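Local coordinates for protein apical membrane antigen AMA1 (Toxoplasma gondii ME49, PDB 4YIV) that takes part in host-cell invasion as a microneme protein of the moving junction, the ring formed between the apical tip of the parasite and the host cell, at residues 139-144 against 217-222; 222-225 against 229-232; 234-239 against 390-395. One frame throughout, in Å; residues are numbered along the deposited sequence.

Interaction 1. Residues 139-144 against 217-222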
ATOM      1  N   PHE A 139       4.085   7.543  15.482  1.00 20.83           N
ATOM      2  CA  PHE A 139       5.145   8.528  15.537  1.00 22.58           C
ATOM      3  C   PHE A 139       4.979   9.582  14.440  1.00 24.79           C
ATOM      4  O   PHE A 139       5.134  10.784  14.681  1.00 24.52           O
ATOM      5  CB  PHE A 139       6.497   7.850  15.400  1.00 22.51           C
ATOM      6  CG  PHE A 139       7.646   8.801  15.425  1.00 28.35           C
ATOM      7  CD1 PHE A 139       7.875   9.592  16.534  1.00 29.13           C
ATOM      8  CD2 PHE A 139       8.508   8.893  14.332  1.00 27.92           C
ATOM      9  CE1 PHE A 139       8.943  10.491  16.555  1.00 33.58           C
ATOM     10  CE2 PHE A 139       9.579   9.790  14.335  1.00 28.47           C
ATOM     11  CZ  PHE A 139       9.805  10.577  15.436  1.00 30.21           C
ATOM     12  N   ALA A 140       4.646   9.125  13.242  1.00 21.08           N
ATOM     13  CA  ALA A 140       4.381  10.055  12.131  1.00 23.23           C
ATOM     14  C   ALA A 140       3.114  10.888  12.421  1.00 22.99           C
ATOM     15  O   ALA A 140       3.080  12.110  12.183  1.00 22.39           O
ATOM     16  CB  ALA A 140       4.236   9.280  10.830  1.00 20.99           C
ATOM     17  N   PHE A 141       2.090  10.252  12.964  1.00 21.46           N
ATOM     18  CA  PHE A 141       0.852  10.990  13.251  1.00 23.25           C
ATOM     19  C   PHE A 141       1.088  12.087  14.301  1.00 27.00           C
ATOM     20  O   PHE A 141       0.469  13.161  14.240  1.00 25.91           O
ATOM     21  CB  PHE A 141      -0.265  10.066  13.719  1.00 23.37           C
ATOM     22  CG  PHE A 141      -1.564  10.783  13.918  1.00 23.38           C
ATOM     23  CD1 PHE A 141      -2.307  11.229  12.823  1.00 23.51           C
ATOM     24  CD2 PHE A 141      -2.025  11.071  15.205  1.00 26.76           C
ATOM     25  CE1 PHE A 141      -3.506  11.923  13.011  1.00 27.18           C
ATOM     26  CE2 PHE A 141      -3.219  11.769  15.399  1.00 29.83           C
ATOM     27  CZ  PHE A 141      -3.960  12.197  14.308  1.00 24.71           C
ATOM     28  N   LYS A 142       2.020  11.844  15.227  1.00 26.01           N
ATOM     29  CA  LYS A 142       2.324  12.814  16.269  1.00 27.70           C
ATOM     30  C   LYS A 142       3.427  13.802  15.899  1.00 32.75           C
ATOM     31  O   LYS A 142       3.836  14.601  16.727  1.00 34.30           O
ATOM     32  CB  LYS A 142       2.676  12.052  17.560  1.00 29.50           C
ATOM     33  CG  LYS A 142       1.459  11.324  18.090  1.00 32.97           C
ATOM     34  CD  LYS A 142       1.734  10.493  19.349  1.00 31.04           C
ATOM     35  CE  LYS A 142       0.434   9.837  19.795  1.00 34.61           C
ATOM     36  NZ  LYS A 142       0.563   9.057  21.048  1.00 36.99           N
ATOM     37  N   THR A 143       3.867  13.767  14.646  1.00 28.37           N
ATOM     38  CA  THR A 143       4.898  14.663  14.115  1.00 35.09           C
ATOM     39  C   THR A 143       4.238  15.606  13.079  1.00 32.40           C
ATOM     40  O   THR A 143       3.689  15.151  12.077  1.00 35.21           O
ATOM     41  CB  THR A 143       6.076  13.859  13.444  1.00 31.92           C
ATOM     42  OG1 THR A 143       6.714  12.988  14.403  1.00 28.85           O
ATOM     43  CG2 THR A 143       7.130  14.777  12.878  1.00 32.84           C
ATOM     44  N   VAL A 144       4.251  16.907  13.327  1.00 33.46           N
ATOM     45  CA  VAL A 144       3.652  17.851  12.379  1.00 32.51           C
ATOM     46  C   VAL A 144       4.736  18.769  11.843  1.00 30.40           C
ATOM     47  O   VAL A 144       5.752  18.984  12.502  1.00 31.44           O
ATOM     48  CB  VAL A 144       2.540  18.724  13.013  1.00 34.77           C
ATOM     49  CG1 VAL A 144       1.295  17.893  13.321  1.00 35.35           C
ATOM     50  CG2 VAL A 144       3.079  19.483  14.258  1.00 36.65           C
ATOM     51  N   VAL A 217      -2.255   6.707   8.932  1.00 20.05           N
ATOM     52  CA  VAL A 217      -2.220   5.304   9.382  1.00 18.42           C
ATOM     53  C   VAL A 217      -2.087   5.285  10.929  1.00 22.45           C
ATOM     54  O   VAL A 217      -2.483   4.339  11.606  1.00 22.02           O
ATOM     55  CB  VAL A 217      -1.071   4.536   8.747  1.00 19.55           C
ATOM     56  CG1 VAL A 217      -0.997   3.089   9.269  1.00 21.40           C
ATOM     57  CG2 VAL A 217      -1.203   4.509   7.199  1.00 19.46           C
ATOM     58  N   GLY A 218      -1.461   6.320  11.458  1.00 19.22           N
ATOM     59  CA  GLY A 218      -1.162   6.401  12.865  1.00 21.50           C
ATOM     60  C   GLY A 218      -2.234   6.996  13.750  1.00 23.19           C
ATOM     61  O   GLY A 218      -2.051   7.031  14.961  1.00 22.51           O
ATOM     62  N   GLU A 219      -3.319   7.505  13.167  1.00 24.10           N
ATOM     63  CA  GLU A 219      -4.390   8.140  13.974  1.00 27.96           C
ATOM     64  C   GLU A 219      -5.057   7.117  14.911  1.00 27.28           C
ATOM     65  O   GLU A 219      -5.306   7.384  16.093  1.00 27.48           O
ATOM     66  CB  GLU A 219      -5.464   8.782  13.059  1.00 27.22           C
ATOM     67  CG  GLU A 219      -6.587   9.532  13.845  1.00 31.11           C
ATOM     68  CD  GLU A 219      -7.446  10.448  12.968  1.00 38.98           C
ATOM     69  OE1 GLU A 219      -8.323  11.142  13.517  1.00 50.87           O
ATOM     70  OE2 GLU A 219      -7.244  10.497  11.745  1.00 44.88           O
ATOM     71  N   ASN A 220      -5.328   5.934  14.390  1.00 23.37           N
ATOM     72  CA  ASN A 220      -5.851   4.810  15.146  1.00 24.47           C
ATOM     73  C   ASN A 220      -4.899   3.709  14.740  1.00 22.46           C
ATOM     74  O   ASN A 220      -5.197   2.948  13.913  1.00 21.46           O
ATOM     75  CB  ASN A 220      -7.275   4.491  14.765  1.00 23.08           C
ATOM     76  CG  ASN A 220      -8.246   5.532  15.242  1.00 32.83           C
ATOM     77  OD1 ASN A 220      -8.348   5.805  16.407  1.00 38.00           O
ATOM     78  ND2 ASN A 220      -8.943   6.117  14.322  1.00 25.82           N
ATOM     79  N   PRO A 221      -3.727   3.684  15.339  1.00 21.08           N
ATOM     80  CA  PRO A 221      -2.655   2.758  14.916  1.00 19.78           C
ATOM     81  C   PRO A 221      -2.868   1.280  14.804  1.00 24.54           C
ATOM     82  O   PRO A 221      -2.115   0.645  14.068  1.00 22.79           O
ATOM     83  CB  PRO A 221      -1.460   3.144  15.781  1.00 25.09           C
ATOM     84  CG  PRO A 221      -2.098   3.648  17.006  1.00 24.75           C
ATOM     85  CD  PRO A 221      -3.309   4.419  16.539  1.00 24.90           C
ATOM     86  N   ASP A 222      -3.830   0.769  15.497  1.00 21.55           N
ATOM     87  CA  ASP A 222      -4.032  -0.649  15.449  1.00 21.01           C
ATOM     88  C   ASP A 222      -5.101  -0.986  14.400  1.00 21.01           C
ATOM     89  O   ASP A 222      -5.360  -2.103  14.152  1.00 20.43           O
ATOM     90  CB  ASP A 222      -4.475  -1.204  16.819  1.00 21.97           C
ATOM     91  CG  ASP A 222      -3.385  -1.142  17.884  1.00 29.50           C
ATOM     92  OD1 ASP A 222      -2.235  -1.351  17.577  1.00 29.74           O
ATOM     93  OD2 ASP A 222      -3.690  -0.876  19.028  1.00 31.18           O
TER
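Phe-141, in the last turn of helix 132-141, lays one face of its ring over CA of Glu-219 in a CH-pi contact and sets CB against the backbone of Gly-218, joining the helix to the loop between strand 210-213 and helix 224-227, within the PAN-clan part of the AMA1 ectodomain. The tight side is the inner one. CB of Phe-141 rests 3.6 Å from C of Gly-218. The CA atoms of Phe-141 and Gly-218 are 5.0 Å apart, and with no side chain on Gly-218 the helix and loop backbones come close together. With CG anti to the backbone N (chi1 -176°), the ring of Phe-141 leaves the helix toward the loop and slides over the start of Glu-219. CA of Glu-219 then sits 3.7 Å from the ring centroid, only 5° off the normal, so the C-H bears on the middle of the face. Arg-156 also holds this residue, by a cation-pi contact with the ring and a hydrogen bond from NE to O of Phe-141.

Outward the contact loosens, with the methylenes of Glu-219, an exposed residue, against the ring and the carboxylate beyond its rim, its plane only 14° from the ring plane. No hydrogen bond links the two segments. Where the chain leaves helical geometry at Lys-142, OG1 of Thr-143 donates to O of Phe-139 at 2.7 Å. At the outer rim, CG of Glu-219 lies 3.8 Å from CZ of Phe-141.

Interaction 2. Residues 222-225 against 229-232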
ATOM      1  N   ASP A 222      -3.830   0.769  15.497  1.00 21.55           N
ATOM      2  CA  ASP A 222      -4.032  -0.649  15.449  1.00 21.01           C
ATOM      3  C   ASP A 222      -5.101  -0.986  14.400  1.00 21.01           C
ATOM      4  O   ASP A 222      -5.360  -2.103  14.152  1.00 20.43           O
ATOM      5  CB  ASP A 222      -4.475  -1.204  16.819  1.00 21.97           C
ATOM      6  CG  ASP A 222      -3.385  -1.142  17.884  1.00 29.50           C
ATOM      7  OD1 ASP A 222      -2.235  -1.351  17.577  1.00 29.74           O
ATOM      8  OD2 ASP A 222      -3.690  -0.876  19.028  1.00 31.18           O
ATOM      9  N   ALA A 223      -5.702   0.010  13.777  1.00 20.42           N
ATOM     10  CA  ALA A 223      -6.797  -0.283  12.863  1.00 19.69           C
ATOM     11  C   ALA A 223      -6.390  -1.069  11.618  1.00 19.87           C
ATOM     12  O   ALA A 223      -7.152  -1.939  11.144  1.00 21.28           O
ATOM     13  CB  ALA A 223      -7.493   1.013  12.436  1.00 22.33           C
ATOM     14  N   PHE A 224      -5.195  -0.791  11.087  1.00 22.38           N
ATOM     15  CA  PHE A 224      -4.763  -1.404   9.822  1.00 20.29           C
ATOM     16  C   PHE A 224      -4.686  -2.901   9.926  1.00 21.89           C
ATOM     17  O   PHE A 224      -4.740  -3.610   8.919  1.00 21.07           O
ATOM     18  CB  PHE A 224      -3.379  -0.815   9.383  1.00 22.99           C
ATOM     19  CG  PHE A 224      -2.195  -1.388  10.141  1.00 22.41           C
ATOM     20  CD1 PHE A 224      -1.575  -2.542   9.689  1.00 22.92           C
ATOM     21  CD2 PHE A 224      -1.697  -0.768  11.294  1.00 20.31           C
ATOM     22  CE1 PHE A 224      -0.508  -3.098  10.387  1.00 21.56           C
ATOM     23  CE2 PHE A 224      -0.629  -1.319  11.996  1.00 22.96           C
ATOM     24  CZ  PHE A 224      -0.044  -2.496  11.543  1.00 20.87           C
ATOM     25  N   ILE A 225      -4.500  -3.407  11.149  1.00 20.52           N
ATOM     26  CA  ILE A 225      -4.312  -4.840  11.359  1.00 21.62           C
ATOM     27  C   ILE A 225      -5.512  -5.642  10.836  1.00 23.94           C
ATOM     28  O   ILE A 225      -5.367  -6.716  10.245  1.00 26.51           O
ATOM     29  CB  ILE A 225      -4.071  -5.127  12.880  1.00 22.55           C
ATOM     30  CG1 ILE A 225      -2.780  -4.470  13.359  1.00 23.67           C
ATOM     31  CG2 ILE A 225      -3.970  -6.621  13.158  1.00 30.62           C
ATOM     32  CD1 ILE A 225      -2.683  -4.394  14.889  1.00 29.01           C
ATOM     33  N   PRO A 229      -5.588  -4.918   3.587  1.00 21.28           N
ATOM     34  CA  PRO A 229      -5.244  -6.207   3.022  1.00 20.99           C
ATOM     35  C   PRO A 229      -3.730  -6.361   3.012  1.00 23.42           C
ATOM     36  O   PRO A 229      -3.092  -6.353   1.953  1.00 21.90           O
ATOM     37  CB  PRO A 229      -5.836  -6.141   1.620  1.00 22.94           C
ATOM     38  CG  PRO A 229      -5.640  -4.725   1.234  1.00 22.32           C
ATOM     39  CD  PRO A 229      -5.808  -3.918   2.511  1.00 20.29           C
ATOM     40  N   ASN A 230      -3.156  -6.466   4.204  1.00 22.47           N
ATOM     41  CA  ASN A 230      -1.711  -6.365   4.372  1.00 23.35           C
ATOM     42  C   ASN A 230      -0.913  -7.425   3.638  1.00 22.53           C
ATOM     43  O   ASN A 230       0.152  -7.142   3.073  1.00 20.76           O
ATOM     44  CB  ASN A 230      -1.354  -6.427   5.858  1.00 21.99           C
ATOM     45  CG  ASN A 230      -1.933  -5.256   6.636  1.00 24.82           C
ATOM     46  OD1 ASN A 230      -1.616  -4.107   6.347  1.00 23.24           O
ATOM     47  ND2 ASN A 230      -2.802  -5.536   7.602  1.00 23.64           N
ATOM     48  N   GLN A 231      -1.441  -8.640   3.641  1.00 21.35           N
ATOM     49  CA  GLN A 231      -0.803  -9.776   2.979  1.00 23.19           C
ATOM     50  C   GLN A 231      -1.557 -10.302   1.748  1.00 23.76           C
ATOM     51  O   GLN A 231      -2.776 -10.156   1.620  1.00 23.89           O
ATOM     52  CB  GLN A 231      -0.641 -10.926   3.974  1.00 29.49           C
ATOM     53  CG  GLN A 231       0.708 -10.926   4.703  1.00 27.39           C
ATOM     54  CD  GLN A 231       0.951  -9.650   5.485  1.00 28.68           C
ATOM     55  OE1 GLN A 231       1.763  -8.794   5.109  1.00 29.42           O
ATOM     56  NE2 GLN A 231       0.223  -9.505   6.565  1.00 23.97           N
ATOM     57  N   ALA A 232      -0.803 -10.895   0.840  1.00 19.84           N
ATOM     58  CA  ALA A 232      -1.361 -11.676  -0.270  1.00 23.23           C
ATOM     59  C   ALA A 232      -2.259 -12.807   0.276  1.00 28.16           C
ATOM     60  O   ALA A 232      -2.097 -13.268   1.414  1.00 25.88           O
ATOM     61  CB  ALA A 232      -0.250 -12.243  -1.106  1.00 22.87           C
TER
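A side-chain amide here closes the short turn that leads out of helix 224-227 into strand 233-234. Asn-230 reaches back to the helix and gives ND2 to the carbonyl oxygen of Phe-224, at 3.0 Å and with an N-H...O angle of 158°. The acceptor lies close to the amide plane of Asn-230, whereas the donor stands above the carbonyl plane of Phe-224, 40° out of it, and so misses the lone pairs. The other end of the amide is engaged too: OD1 accepts a hydrogen bond from NE1 of Trp-62, so both polar atoms of this buried group have partners and its rotation is fixed. OD1 also meets the edge of the Phe-224 ring near its plane, 3.7 Å from CD1, with ring and amide planes nearly perpendicular. The ring is placed there by a chi1 of 78°, which sets CG between the backbone N and the carbonyl carbon and leaves CG1 of Ile-225 over one face, toward the rim. Pro-60 and Thr-131 also touch this phenylalanine. An asparagine side chain thus bonds back to a main-chain carbonyl of the helix it follows, within a helix-to-strand connection.

Interaction 3. Residues 234-239 against 390-395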
ATOM      1  N   ARG A 234      -3.399 -16.538  -0.452  1.00 31.07           N
ATOM      2  CA  ARG A 234      -3.044 -17.722  -1.216  1.00 31.09           C
ATOM      3  C   ARG A 234      -4.256 -18.623  -1.356  1.00 32.01           C
ATOM      4  O   ARG A 234      -5.012 -18.765  -0.399  1.00 31.82           O
ATOM      5  CB  ARG A 234      -1.896 -18.483  -0.521  1.00 42.78           C
ATOM      6  CG  ARG A 234      -1.374 -19.665  -1.305  1.00 42.32           C
ATOM      7  CD  ARG A 234      -0.089 -20.222  -0.707  1.00 45.75           C
ATOM      8  NE  ARG A 234      -0.280 -20.655   0.675  1.00 65.15           N
ATOM      9  CZ  ARG A 234      -0.530 -21.908   1.057  1.00 70.97           C
ATOM     10  NH1 ARG A 234      -0.608 -22.893   0.167  1.00 68.63           N
ATOM     11  NH2 ARG A 234      -0.695 -22.175   2.348  1.00 65.15           N
ATOM     12  N   GLY A 235      -4.443 -19.211  -2.540  1.00 33.26           N
ATOM     13  CA  GLY A 235      -5.424 -20.273  -2.738  1.00 35.30           C
ATOM     14  C   GLY A 235      -6.847 -19.835  -3.037  1.00 36.82           C
ATOM     15  O   GLY A 235      -7.788 -20.635  -3.012  1.00 34.05           O
ATOM     16  N   TYR A 236      -7.021 -18.557  -3.345  1.00 30.58           N
ATOM     17  CA  TYR A 236      -8.350 -18.031  -3.643  1.00 30.26           C
ATOM     18  C   TYR A 236      -8.226 -16.945  -4.713  1.00 32.62           C
ATOM     19  O   TYR A 236      -7.213 -16.237  -4.734  1.00 26.81           O
ATOM     20  CB  TYR A 236      -9.011 -17.446  -2.400  1.00 34.03           C
ATOM     21  CG  TYR A 236      -9.398 -18.454  -1.326  1.00 38.62           C
ATOM     22  CD1 TYR A 236     -10.651 -19.067  -1.321  1.00 42.39           C
ATOM     23  CD2 TYR A 236      -8.521 -18.757  -0.297  1.00 40.87           C
ATOM     24  CE1 TYR A 236     -11.003 -19.979  -0.315  1.00 43.52           C
ATOM     25  CE2 TYR A 236      -8.865 -19.657   0.703  1.00 50.00           C
ATOM     26  CZ  TYR A 236     -10.100 -20.266   0.688  1.00 50.95           C
ATOM     27  OH  TYR A 236     -10.416 -21.157   1.690  1.00 55.50           O
ATOM     28  N   ARG A 237      -9.236 -16.866  -5.589  1.00 29.56           N
ATOM     29  CA  ARG A 237      -9.438 -15.746  -6.529  1.00 28.05           C
ATOM     30  C   ARG A 237     -10.458 -14.784  -5.990  1.00 29.37           C
ATOM     31  O   ARG A 237     -11.532 -15.200  -5.533  1.00 31.41           O
ATOM     32  CB  ARG A 237      -9.935 -16.236  -7.880  1.00 28.60           C
ATOM     33  CG  ARG A 237      -9.062 -17.220  -8.558  1.00 29.91           C
ATOM     34  CD  ARG A 237      -9.720 -17.661  -9.876  1.00 29.46           C
ATOM     35  NE  ARG A 237      -8.902 -18.624 -10.604  1.00 34.83           N
ATOM     36  CZ  ARG A 237      -9.120 -18.987 -11.857  1.00 34.21           C
ATOM     37  NH1 ARG A 237      -8.316 -19.867 -12.420  1.00 36.75           N
ATOM     38  NH2 ARG A 237     -10.117 -18.444 -12.546  1.00 35.96           N
ATOM     39  N   PHE A 238     -10.139 -13.492  -6.046  1.00 26.88           N
ATOM     40  CA  PHE A 238     -11.096 -12.469  -5.712  1.00 27.11           C
ATOM     41  C   PHE A 238     -12.286 -12.605  -6.661  1.00 28.89           C
ATOM     42  O   PHE A 238     -12.118 -12.977  -7.822  1.00 27.30           O
ATOM     43  CB  PHE A 238     -10.492 -11.060  -5.857  1.00 27.63           C
ATOM     44  CG  PHE A 238      -9.572 -10.646  -4.754  1.00 25.53           C
ATOM     45  CD1 PHE A 238      -9.774 -11.044  -3.443  1.00 27.63           C
ATOM     46  CD2 PHE A 238      -8.500  -9.804  -5.037  1.00 24.50           C
ATOM     47  CE1 PHE A 238      -8.929 -10.612  -2.438  1.00 27.32           C
ATOM     48  CE2 PHE A 238      -7.636  -9.374  -4.024  1.00 26.01           C
ATOM     49  CZ  PHE A 238      -7.852  -9.766  -2.735  1.00 25.64           C
ATOM     50  N   GLY A 239     -13.471 -12.287  -6.163  1.00 27.48           N
ATOM     51  CA  GLY A 239     -14.666 -12.324  -6.979  1.00 28.23           C
ATOM     52  C   GLY A 239     -15.765 -11.420  -6.475  1.00 29.94           C
ATOM     53  O   GLY A 239     -15.656 -10.802  -5.411  1.00 32.04           O
ATOM     54  N   GLY A 390     -10.413 -30.063   3.415  1.00 84.28           N
ATOM     55  CA  GLY A 390      -9.119 -29.877   4.054  1.00 80.11           C
ATOM     56  C   GLY A 390      -9.216 -28.849   5.164  1.00 79.10           C
ATOM     57  O   GLY A 390      -8.271 -28.094   5.405  1.00 75.07           O
ATOM     58  N   GLY A 391     -10.376 -28.815   5.820  1.00 76.76           N
ATOM     59  CA  GLY A 391     -10.627 -27.901   6.921  1.00 81.13           C
ATOM     60  C   GLY A 391     -10.668 -26.460   6.453  1.00 87.00           C
ATOM     61  O   GLY A 391     -10.408 -25.532   7.223  1.00 85.66           O
ATOM     62  N   GLN A 392     -11.009 -26.274   5.182  1.00 81.22           N
ATOM     63  CA  GLN A 392     -10.957 -24.961   4.561  1.00 75.94           C
ATOM     64  C   GLN A 392     -12.118 -24.772   3.598  1.00 67.47           C
ATOM     65  O   GLN A 392     -12.411 -25.656   2.798  1.00 69.07           O
ATOM     66  CB  GLN A 392      -9.632 -24.796   3.824  1.00 74.70           C
ATOM     67  CG  GLN A 392      -8.935 -23.492   4.082  1.00 74.12           C
ATOM     68  CD  GLN A 392      -7.653 -23.382   3.283  1.00 73.66           C
ATOM     69  OE1 GLN A 392      -6.988 -24.388   3.001  1.00 67.10           O
ATOM     70  NE2 GLN A 392      -7.302 -22.155   2.905  1.00 69.95           N
ATOM     71  N   ILE A 393     -12.765 -23.614   3.658  1.00 63.38           N
ATOM     72  CA  ILE A 393     -13.892 -23.338   2.772  1.00 60.16           C
ATOM     73  C   ILE A 393     -13.554 -23.433   1.296  1.00 56.81           C
ATOM     74  O   ILE A 393     -12.598 -22.808   0.821  1.00 53.29           O
ATOM     75  CB  ILE A 393     -14.462 -21.959   3.017  1.00 58.33           C
ATOM     76  CG1 ILE A 393     -14.820 -21.844   4.491  1.00 64.99           C
ATOM     77  CG2 ILE A 393     -15.670 -21.719   2.094  1.00 53.84           C
ATOM     78  CD1 ILE A 393     -15.738 -20.724   4.812  1.00 66.89           C
ATOM     79  N   GLN A 394     -14.352 -24.235   0.594  1.00 53.60           N
ATOM     80  CA  GLN A 394     -14.366 -24.267  -0.856  1.00 55.92           C
ATOM     81  C   GLN A 394     -15.507 -23.383  -1.333  1.00 58.30           C
ATOM     82  O   GLN A 394     -16.517 -23.211  -0.639  1.00 55.38           O
ATOM     83  CB  GLN A 394     -14.553 -25.672  -1.415  1.00 59.62           C
ATOM     84  CG  GLN A 394     -13.469 -26.644  -1.092  1.00 68.39           C
ATOM     85  CD  GLN A 394     -12.208 -26.415  -1.890  1.00 69.83           C
ATOM     86  OE1 GLN A 394     -12.032 -26.985  -2.973  1.00 68.29           O
ATOM     87  NE2 GLN A 394     -11.311 -25.594  -1.352  1.00 67.10           N
ATOM     88  N   SER A 395     -15.315 -22.820  -2.520  1.00 54.16           N
ATOM     89  CA  SER A 395     -16.295 -21.973  -3.180  1.00 52.40           C
ATOM     90  C   SER A 395     -15.966 -22.011  -4.651  1.00 50.51           C
ATOM     91  O   SER A 395     -14.909 -21.529  -5.054  1.00 44.78           O
ATOM     92  CB  SER A 395     -16.250 -20.545  -2.651  1.00 47.24           C
ATOM     93  OG  SER A 395     -16.953 -19.654  -3.513  1.00 40.60           O
TER
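This is a contact between two sheets, made by a tyrosine hydroxyl and a strand carbonyl, where strand 236-242 of one three-stranded antiparallel sheet faces strand 392-397 of another. The backbones stay well apart, with the nearest CA atoms, those of Tyr-236 and Ser-395, separated by 8.9 Å, and the tyrosine side chain spans the gap. Its CG is anti to the carbonyl carbon (chi1 -68°), and the ring carries OH across to O of Ile-393, to which it donates a hydrogen bond of 2.9 Å. The hydroxyl approaches in the carbonyl plane, on a lone pair, with a C=O...O angle of 140°. The same oxygen lies near the plane of the ring at its edge, 3.4 Å from CE1 of Tyr-236.

On the other flank of the hydroxyl comes the exposed Gln-392. Its NE2 also meets the ring edge, 3.7 Å from CE2 of Tyr-236, with the amide turned 69° from the ring plane. The buried phenol is thus bordered by a firm bond to the main chain and by a looser, outer amide.

Strand 322-326 runs beside strand 236-242 and joins in on both sides: Leu-323 and Ser-325 pack on Tyr-236, while OG of Ser-325 takes a hydrogen bond from N of Ser-395 and O of Leu-323 binds OG of Ser-395. Strand 384-389 is the antiparallel neighbour of strand 392-397 in its own sheet, and Leu-362 from a loop also touches Tyr-236.

The three contacts follow one another along the chain. The segments of interactions 1 and 2 overlap at Asp-222, which takes part in neither contact; its OD1 is hydrogen-bonded to OG of Ser-130. Past 229-232 the chain runs almost directly into 234-239. In space, interaction 2 lies between the other two, its centre 15 Å from that of interaction 1 and 19 Å from that of interaction 3, whose own centres are 34 Å apart. Interactions 1 and 3 do not touch: their nearest atoms are about 19 Å apart. Residues 390-395 bring in a distant part of the chain, 151 residues beyond 239. A bound cobalt ion lies about 12 Å from the side chain of Phe-224 in interaction 2.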